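Local coordinates for malonate decarboxylase subunit alpha (Acinetobacter baumannii ATCC 17978, PDB 6MPR), which probably acts as the acyl carrier protein transferase of malonate decarboxylase, exchanging acetyl for malonyl thioesters on the carrier during breakdown of malonate to acetate and carbon dioxide, at residues A[494-499]-A[522-527]; A[383-388]-A[462-467]. One frame throughout, in Å; residues are numbered along the deposited sequence.

Contact 1. Residues A[494-499]-A[522-527]; sequences QAMIAA and GLVVFP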
ATOM      1  N   GLN A 494     -15.840  -4.174 -26.798  1.00 29.76           N
ATOM      2  CA  GLN A 494     -15.622  -3.112 -27.775  1.00 29.88           C
ATOM      3  C   GLN A 494     -16.938  -2.539 -28.290  1.00 26.50           C
ATOM      4  O   GLN A 494     -17.037  -1.332 -28.547  1.00 28.76           O
ATOM      5  CB  GLN A 494     -14.742  -3.636 -28.917  1.00 39.08           C
ATOM      6  CG  GLN A 494     -13.300  -3.941 -28.451  1.00 42.81           C
ATOM      7  CD  GLN A 494     -12.494  -4.812 -29.410  1.00 51.50           C
ATOM      8  OE1 GLN A 494     -11.693  -5.637 -28.976  1.00 57.35           O
ATOM      9  NE2 GLN A 494     -12.693  -4.623 -30.713  1.00 45.75           N
ATOM     10  N   ALA A 495     -17.964  -3.377 -28.441  1.00 24.15           N
ATOM     11  CA  ALA A 495     -19.257  -2.870 -28.893  1.00 22.15           C
ATOM     12  C   ALA A 495     -19.938  -2.011 -27.829  1.00 21.33           C
ATOM     13  O   ALA A 495     -20.714  -1.105 -28.164  1.00 22.52           O
ATOM     14  CB  ALA A 495     -20.165  -4.034 -29.302  1.00 25.63           C
ATOM     15  N   MET A 496     -19.679  -2.280 -26.551  1.00 21.15           N
ATOM     16  CA  MET A 496     -20.276  -1.467 -25.490  1.00 16.90           C
ATOM     17  C   MET A 496     -19.577  -0.119 -25.368  1.00 16.27           C
ATOM     18  O   MET A 496     -20.228   0.907 -25.146  1.00 22.31           O
ATOM     19  CB  MET A 496     -20.227  -2.222 -24.165  1.00 18.07           C
ATOM     20  CG  MET A 496     -21.051  -3.504 -24.205  1.00 21.84           C
ATOM     21  SD  MET A 496     -20.538  -4.692 -22.962  1.00 20.56           S
ATOM     22  CE  MET A 496     -20.902  -3.778 -21.456  1.00 20.48           C
ATOM     23  N   ILE A 497     -18.254  -0.100 -25.518  1.00 26.24           N
ATOM     24  CA  ILE A 497     -17.553   1.174 -25.605  1.00 20.26           C
ATOM     25  C   ILE A 497     -18.103   1.988 -26.768  1.00 20.98           C
ATOM     26  O   ILE A 497     -18.467   3.158 -26.617  1.00 21.89           O
ATOM     27  CB  ILE A 497     -16.038   0.939 -25.732  1.00 26.17           C
ATOM     28  CG1 ILE A 497     -15.502   0.269 -24.456  1.00 25.60           C
ATOM     29  CG2 ILE A 497     -15.326   2.246 -26.030  1.00 23.87           C
ATOM     30  CD1 ILE A 497     -14.038  -0.153 -24.546  1.00 24.60           C
ATOM     31  N   ALA A 498     -18.225   1.358 -27.944  1.00 21.82           N
ATOM     32  CA  ALA A 498     -18.694   2.079 -29.121  1.00 19.81           C
ATOM     33  C   ALA A 498     -20.080   2.682 -28.910  1.00 21.86           C
ATOM     34  O   ALA A 498     -20.367   3.765 -29.438  1.00 20.87           O
ATOM     35  CB  ALA A 498     -18.697   1.147 -30.339  1.00 26.22           C
ATOM     36  N   ALA A 499     -20.938   2.017 -28.120  1.00 21.52           N
ATOM     37  CA  ALA A 499     -22.309   2.490 -27.917  1.00 19.21           C
ATOM     38  C   ALA A 499     -22.379   3.816 -27.156  1.00 21.27           C
ATOM     39  O   ALA A 499     -23.364   4.554 -27.298  1.00 23.50           O
ATOM     40  CB  ALA A 499     -23.117   1.431 -27.166  1.00 23.60           C
ATOM     41  N   GLY A 522     -29.328  -4.741 -20.633  1.00 19.82           N
ATOM     42  CA  GLY A 522     -28.818  -4.013 -19.487  1.00 18.54           C
ATOM     43  C   GLY A 522     -27.326  -3.780 -19.474  1.00 19.94           C
ATOM     44  O   GLY A 522     -26.806  -3.292 -18.466  1.00 16.39           O
ATOM     45  N   LEU A 523     -26.622  -4.075 -20.575  1.00 17.10           N
ATOM     46  CA  LEU A 523     -25.174  -3.886 -20.638  1.00 17.46           C
ATOM     47  C   LEU A 523     -24.779  -2.444 -20.944  1.00 19.94           C
ATOM     48  O   LEU A 523     -23.655  -2.031 -20.623  1.00 16.18           O
ATOM     49  CB  LEU A 523     -24.586  -4.817 -21.696  1.00 19.12           C
ATOM     50  CG  LEU A 523     -24.687  -6.313 -21.420  1.00 23.18           C
ATOM     51  CD1 LEU A 523     -24.261  -7.087 -22.663  1.00 27.17           C
ATOM     52  CD2 LEU A 523     -23.800  -6.662 -20.254  1.00 26.94           C
ATOM     53  N   VAL A 524     -25.669  -1.685 -21.573  1.00 16.27           N
ATOM     54  CA  VAL A 524     -25.512  -0.259 -21.806  1.00 15.88           C
ATOM     55  C   VAL A 524     -26.781   0.417 -21.318  1.00 15.91           C
ATOM     56  O   VAL A 524     -27.880  -0.097 -21.546  1.00 16.48           O
ATOM     57  CB  VAL A 524     -25.271   0.044 -23.302  1.00 16.32           C
ATOM     58  CG1 VAL A 524     -25.361   1.537 -23.577  1.00 16.08           C
ATOM     59  CG2 VAL A 524     -23.920  -0.514 -23.738  1.00 16.34           C
ATOM     60  N   VAL A 525     -26.641   1.559 -20.651  1.00 15.40           N
ATOM     61  CA  VAL A 525     -27.777   2.387 -20.284  1.00 15.54           C
ATOM     62  C   VAL A 525     -27.571   3.793 -20.828  1.00 15.43           C
ATOM     63  O   VAL A 525     -26.519   4.407 -20.620  1.00 17.83           O
ATOM     64  CB  VAL A 525     -28.021   2.423 -18.759  1.00 15.27           C
ATOM     65  CG1 VAL A 525     -28.522   1.082 -18.271  1.00 15.59           C
ATOM     66  CG2 VAL A 525     -26.767   2.839 -18.013  1.00 18.95           C
ATOM     67  N   PHE A 526     -28.574   4.285 -21.551  1.00 15.95           N
ATOM     68  CA  PHE A 526     -28.722   5.685 -21.907  1.00 16.57           C
ATOM     69  C   PHE A 526     -29.444   6.409 -20.773  1.00 19.47           C
ATOM     70  O   PHE A 526     -30.031   5.765 -19.902  1.00 19.22           O
ATOM     71  CB  PHE A 526     -29.523   5.806 -23.204  1.00 18.92           C
ATOM     72  CG  PHE A 526     -28.769   5.382 -24.447  1.00 16.94           C
ATOM     73  CD1 PHE A 526     -27.437   4.980 -24.384  1.00 20.14           C
ATOM     74  CD2 PHE A 526     -29.389   5.426 -25.698  1.00 17.86           C
ATOM     75  CE1 PHE A 526     -26.748   4.601 -25.537  1.00 20.70           C
ATOM     76  CE2 PHE A 526     -28.710   5.052 -26.853  1.00 22.64           C
ATOM     77  CZ  PHE A 526     -27.379   4.645 -26.772  1.00 22.66           C
ATOM     78  N   PRO A 527     -29.410   7.747 -20.740  1.00 16.55           N
ATOM     79  CA  PRO A 527     -30.134   8.453 -19.664  1.00 22.59           C
ATOM     80  C   PRO A 527     -31.576   7.991 -19.493  1.00 21.31           C
ATOM     81  O   PRO A 527     -32.039   7.824 -18.357  1.00 21.83           O
ATOM     82  CB  PRO A 527     -30.047   9.919 -20.104  1.00 24.42           C
ATOM     83  CG  PRO A 527     -28.768   9.985 -20.872  1.00 17.88           C
ATOM     84  CD  PRO A 527     -28.642   8.681 -21.589  1.00 17.67           C
TER
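Val524 meets Met496 and Ala499 of helix 490-499 through one methyl group. Val524 CG2 lies 4.0 Å from Ala499 CB and 4.1 Å from Met496 CB, so it bridges two side chains three residues apart on the helix. With CG1 of Val524 anti to the backbone N (chi1 170°), CG2 is the branch left to face the helix. Met496 reaches further along the other segment: a bend at chi3 of 63° carries its terminal methyl to the Leu523 backbone. There Met496 CE sits 3.4 Å from Leu523 O and 3.8 Å from Leu523 CB, a van der Waals contact with both the carbonyl oxygen and the start of the side chain. At the far end Phe526 presents a ring edge to the helix, and Phe526 CE1 is 3.8 Å from Ala499 O, which lies near the ring plane. The two segments together bury 233 Å².

The second shell explains how Leu523 and Val524 are held. Helix 512-520 is followed by a Schellman motif at Gly522, whose phi of 80° turns the chain toward the strand. Leu518 of that helix touches both Met496 and Leu523 and is backbone-bonded to Val524, while Thr515 lies against Ala499. On the sheet side, backbone bonds tie Leu523 to Tyr483 and Val525 to Ile481, and Met496 also packs on Ala482.

Met496 thus touches strand 480-482, helix 512-520 and segment 522-527. This is helix-on-sheet packing at the margin of an alpha/beta domain: helix 490-499 lies against short strand 524-525, which pairs antiparallel with strand 480-482 and forms an outermost strand of the mixed sheet within this chain.

Contact 2. Residues A[383-388]-A[462-467]; sequences GRLAGF and LAPIMI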
ATOM      1  N   GLY A 383       4.599  14.296 -27.561  1.00 17.43           N
ATOM      2  CA  GLY A 383       5.507  15.306 -27.062  1.00 24.72           C
ATOM      3  C   GLY A 383       5.358  15.679 -25.601  1.00 19.96           C
ATOM      4  O   GLY A 383       6.099  16.556 -25.133  1.00 25.36           O
ATOM      5  N   ARG A 384       4.425  15.067 -24.864  1.00 14.50           N
ATOM      6  CA  ARG A 384       4.123  15.459 -23.484  1.00 13.95           C
ATOM      7  C   ARG A 384       4.099  14.239 -22.557  1.00 20.34           C
ATOM      8  O   ARG A 384       3.055  13.628 -22.340  1.00 16.10           O
ATOM      9  CB  ARG A 384       2.796  16.211 -23.445  1.00 13.83           C
ATOM     10  CG  ARG A 384       2.821  17.499 -24.285  1.00 14.54           C
ATOM     11  CD  ARG A 384       1.408  17.914 -24.702  1.00 23.10           C
ATOM     12  NE  ARG A 384       1.361  19.271 -25.255  1.00 23.33           N
ATOM     13  CZ  ARG A 384       1.739  19.600 -26.488  1.00 23.88           C
ATOM     14  NH1 ARG A 384       2.220  18.677 -27.312  1.00 22.53           N
ATOM     15  NH2 ARG A 384       1.655  20.868 -26.896  1.00 19.37           N
ATOM     16  N   LEU A 385       5.237  13.916 -21.955  1.00 28.40           N
ATOM     17  CA  LEU A 385       5.346  12.714 -21.120  1.00 25.24           C
ATOM     18  C   LEU A 385       4.729  12.975 -19.743  1.00 21.24           C
ATOM     19  O   LEU A 385       5.403  13.227 -18.744  1.00 33.37           O
ATOM     20  CB  LEU A 385       6.804  12.284 -21.035  1.00 29.13           C
ATOM     21  CG  LEU A 385       7.111  10.919 -20.431  1.00 24.09           C
ATOM     22  CD1 LEU A 385       6.314   9.847 -21.134  1.00 20.79           C
ATOM     23  CD2 LEU A 385       8.597  10.649 -20.561  1.00 23.98           C
ATOM     24  N   ALA A 386       3.402  12.915 -19.696  1.00 21.84           N
ATOM     25  CA  ALA A 386       2.698  13.104 -18.436  1.00 29.03           C
ATOM     26  C   ALA A 386       3.096  12.015 -17.438  1.00 33.96           C
ATOM     27  O   ALA A 386       3.604  10.947 -17.800  1.00 34.32           O
ATOM     28  CB  ALA A 386       1.178  13.089 -18.662  1.00 27.60           C
ATOM     29  N   GLY A 387       2.897  12.314 -16.162  1.00 24.55           N
ATOM     30  CA  GLY A 387       3.010  11.323 -15.118  1.00 19.70           C
ATOM     31  C   GLY A 387       1.628  10.900 -14.680  1.00 24.85           C
ATOM     32  O   GLY A 387       0.622  11.518 -15.021  1.00 42.12           O
ATOM     33  N   PHE A 388       1.571   9.822 -13.916  1.00 13.59           N
ATOM     34  CA  PHE A 388       0.437   9.027 -13.433  0.59 19.31           C
ATOM     35  C   PHE A 388      -0.189   9.579 -12.147  1.00 18.36           C
ATOM     36  O   PHE A 388      -1.387   9.415 -11.878  1.00 22.39           O
ATOM     37  CB  PHE A 388       0.920   7.596 -13.122  0.59 11.77           C
ATOM     38  CG  PHE A 388       1.370   6.784 -14.320  0.59 11.19           C
ATOM     39  CD1 PHE A 388       0.609   6.725 -15.471  0.59 11.04           C
ATOM     40  CD2 PHE A 388       2.530   6.017 -14.254  0.59  9.42           C
ATOM     41  CE1 PHE A 388       1.016   5.952 -16.569  0.59 17.62           C
ATOM     42  CE2 PHE A 388       2.946   5.253 -15.342  0.59  9.78           C
ATOM     43  CZ  PHE A 388       2.178   5.203 -16.498  0.59  9.94           C
ATOM     44  N   LEU A 462       7.097   0.207 -22.167  1.00 18.04           N
ATOM     45  CA  LEU A 462       5.644   0.097 -22.192  1.00 21.66           C
ATOM     46  C   LEU A 462       5.036   1.438 -22.575  1.00 18.77           C
ATOM     47  O   LEU A 462       5.557   2.492 -22.205  1.00 17.99           O
ATOM     48  CB  LEU A 462       5.080  -0.337 -20.820  1.00 23.51           C
ATOM     49  CG  LEU A 462       4.989  -1.830 -20.482  1.00 23.51           C
ATOM     50  CD1 LEU A 462       6.345  -2.431 -20.323  1.00 22.15           C
ATOM     51  CD2 LEU A 462       4.172  -2.031 -19.203  1.00 21.60           C
ATOM     52  N   ALA A 463       3.932   1.399 -23.311  1.00 17.14           N
ATOM     53  CA  ALA A 463       3.139   2.607 -23.483  1.00 20.58           C
ATOM     54  C   ALA A 463       2.738   3.118 -22.103  1.00 18.42           C
ATOM     55  O   ALA A 463       2.274   2.330 -21.279  1.00 18.72           O
ATOM     56  CB  ALA A 463       1.891   2.322 -24.318  1.00 17.21           C
ATOM     57  N   PRO A 464       2.945   4.401 -21.789  1.00 14.92           N
ATOM     58  CA  PRO A 464       2.511   4.888 -20.467  1.00 13.92           C
ATOM     59  C   PRO A 464       0.991   4.949 -20.366  1.00 13.45           C
ATOM     60  O   PRO A 464       0.343   5.869 -20.879  1.00 16.34           O
ATOM     61  CB  PRO A 464       3.166   6.272 -20.352  1.00 19.78           C
ATOM     62  CG  PRO A 464       3.516   6.665 -21.721  1.00 20.11           C
ATOM     63  CD  PRO A 464       3.757   5.396 -22.508  1.00 17.00           C
ATOM     64  N   ILE A 465       0.429   3.934 -19.716  1.00 15.84           N
ATOM     65  CA  ILE A 465      -1.012   3.727 -19.591  0.53 14.06           C
ATOM     66  C   ILE A 465      -1.416   4.058 -18.163  1.00 14.16           C
ATOM     67  O   ILE A 465      -0.887   3.463 -17.218  1.00 16.04           O
ATOM     68  CB  ILE A 465      -1.400   2.274 -19.921  0.53 13.33           C
ATOM     69  CG1 ILE A 465      -0.978   1.900 -21.336  0.53 14.94           C
ATOM     70  CG2 ILE A 465      -2.885   2.047 -19.685  0.53 13.01           C
ATOM     71  CD1 ILE A 465      -1.374   2.906 -22.357  0.53 14.51           C
ATOM     72  N   MET A 466      -2.361   4.983 -18.004  1.00 11.68           N
ATOM     73  CA  MET A 466      -2.841   5.335 -16.676  1.00 14.58           C
ATOM     74  C   MET A 466      -3.702   4.216 -16.093  1.00 15.49           C
ATOM     75  O   MET A 466      -3.465   3.754 -14.971  1.00 13.43           O
ATOM     76  CB  MET A 466      -3.620   6.650 -16.757  1.00 12.68           C
ATOM     77  CG  MET A 466      -4.018   7.203 -15.428  1.00 22.58           C
ATOM     78  SD  MET A 466      -4.732   8.864 -15.593  1.00 32.72           S
ATOM     79  CE  MET A 466      -6.228   8.466 -16.494  1.00 40.53           C
ATOM     80  N   ILE A 467      -4.680   3.732 -16.860  1.00 11.94           N
ATOM     81  CA  ILE A 467      -5.604   2.701 -16.402  1.00 11.17           C
ATOM     82  C   ILE A 467      -5.789   1.715 -17.543  1.00 17.64           C
ATOM     83  O   ILE A 467      -6.185   2.114 -18.647  1.00 12.10           O
ATOM     84  CB  ILE A 467      -6.958   3.288 -15.981  1.00 10.83           C
ATOM     85  CG1 ILE A 467      -6.813   4.134 -14.708  1.00 11.93           C
ATOM     86  CG2 ILE A 467      -7.961   2.187 -15.675  1.00 10.95           C
ATOM     87  CD1 ILE A 467      -8.083   4.866 -14.364  1.00 17.20           C
TER
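Leu385 and Phe388 pack against Pro464, Met466 and the backbone of Ile465 in a buried, mainly apolar loop-to-loop contact: one loop leads from strand 377-378 to helix 391-394, the other from helix 450-458 to strand 474-477. Leu385 CD1 approaches Pro464 CG at 4.3 Å, where the pyrrolidine ring also rests on Ala451 and Ala455. Phe388 was modelled in two conformers, and in the one described Phe388 CE1 is 3.9 Å from Pro464 C, which lies at the ring edge. The 3.2 Å from Phe388 CE1 to Ile465 O belongs to this conformer and is doubtful evidence of a close contact. Phe388 CZ meets Pro464 CB at 4.1 Å, and Phe388 CD1 lies 4.4 Å from Met466 CB.

Leu385 is the centre of an inverse gamma turn, with a weak bond of 2.8 Å from Ala386 N to Arg384 O. Pro464 O is hydrogen-bonded to Ser378 OG, and opposite Ser377, Met466 and Ile467 form a classic beta bulge. Arg402 of the second subunit bonds to Ile465 O through NE and to Met466 O through NH2, and packs on Phe388, which places this pair of loops at the subunit interface.

In the fold
Contact 2 closes in sequence before contact 1 opens, and the two do not touch: their centres are 27 Å apart and their nearest atoms about 10 Å. The mixed sheet relates them. Segment 462-467 leads toward strand 474-477, and its Met466 and Ile467 touch Gln432 in the neighbouring strand 429-433; across strands 474-477 and 480-482 lies strand 524-525, where contact 1 forms. The centre of contact 1 is about 29 Å, and that of contact 2 about 15 Å, from the centre of the chain. No other chain of the assembly touches the segments of contact 1, whereas contact 2 meets the second subunit.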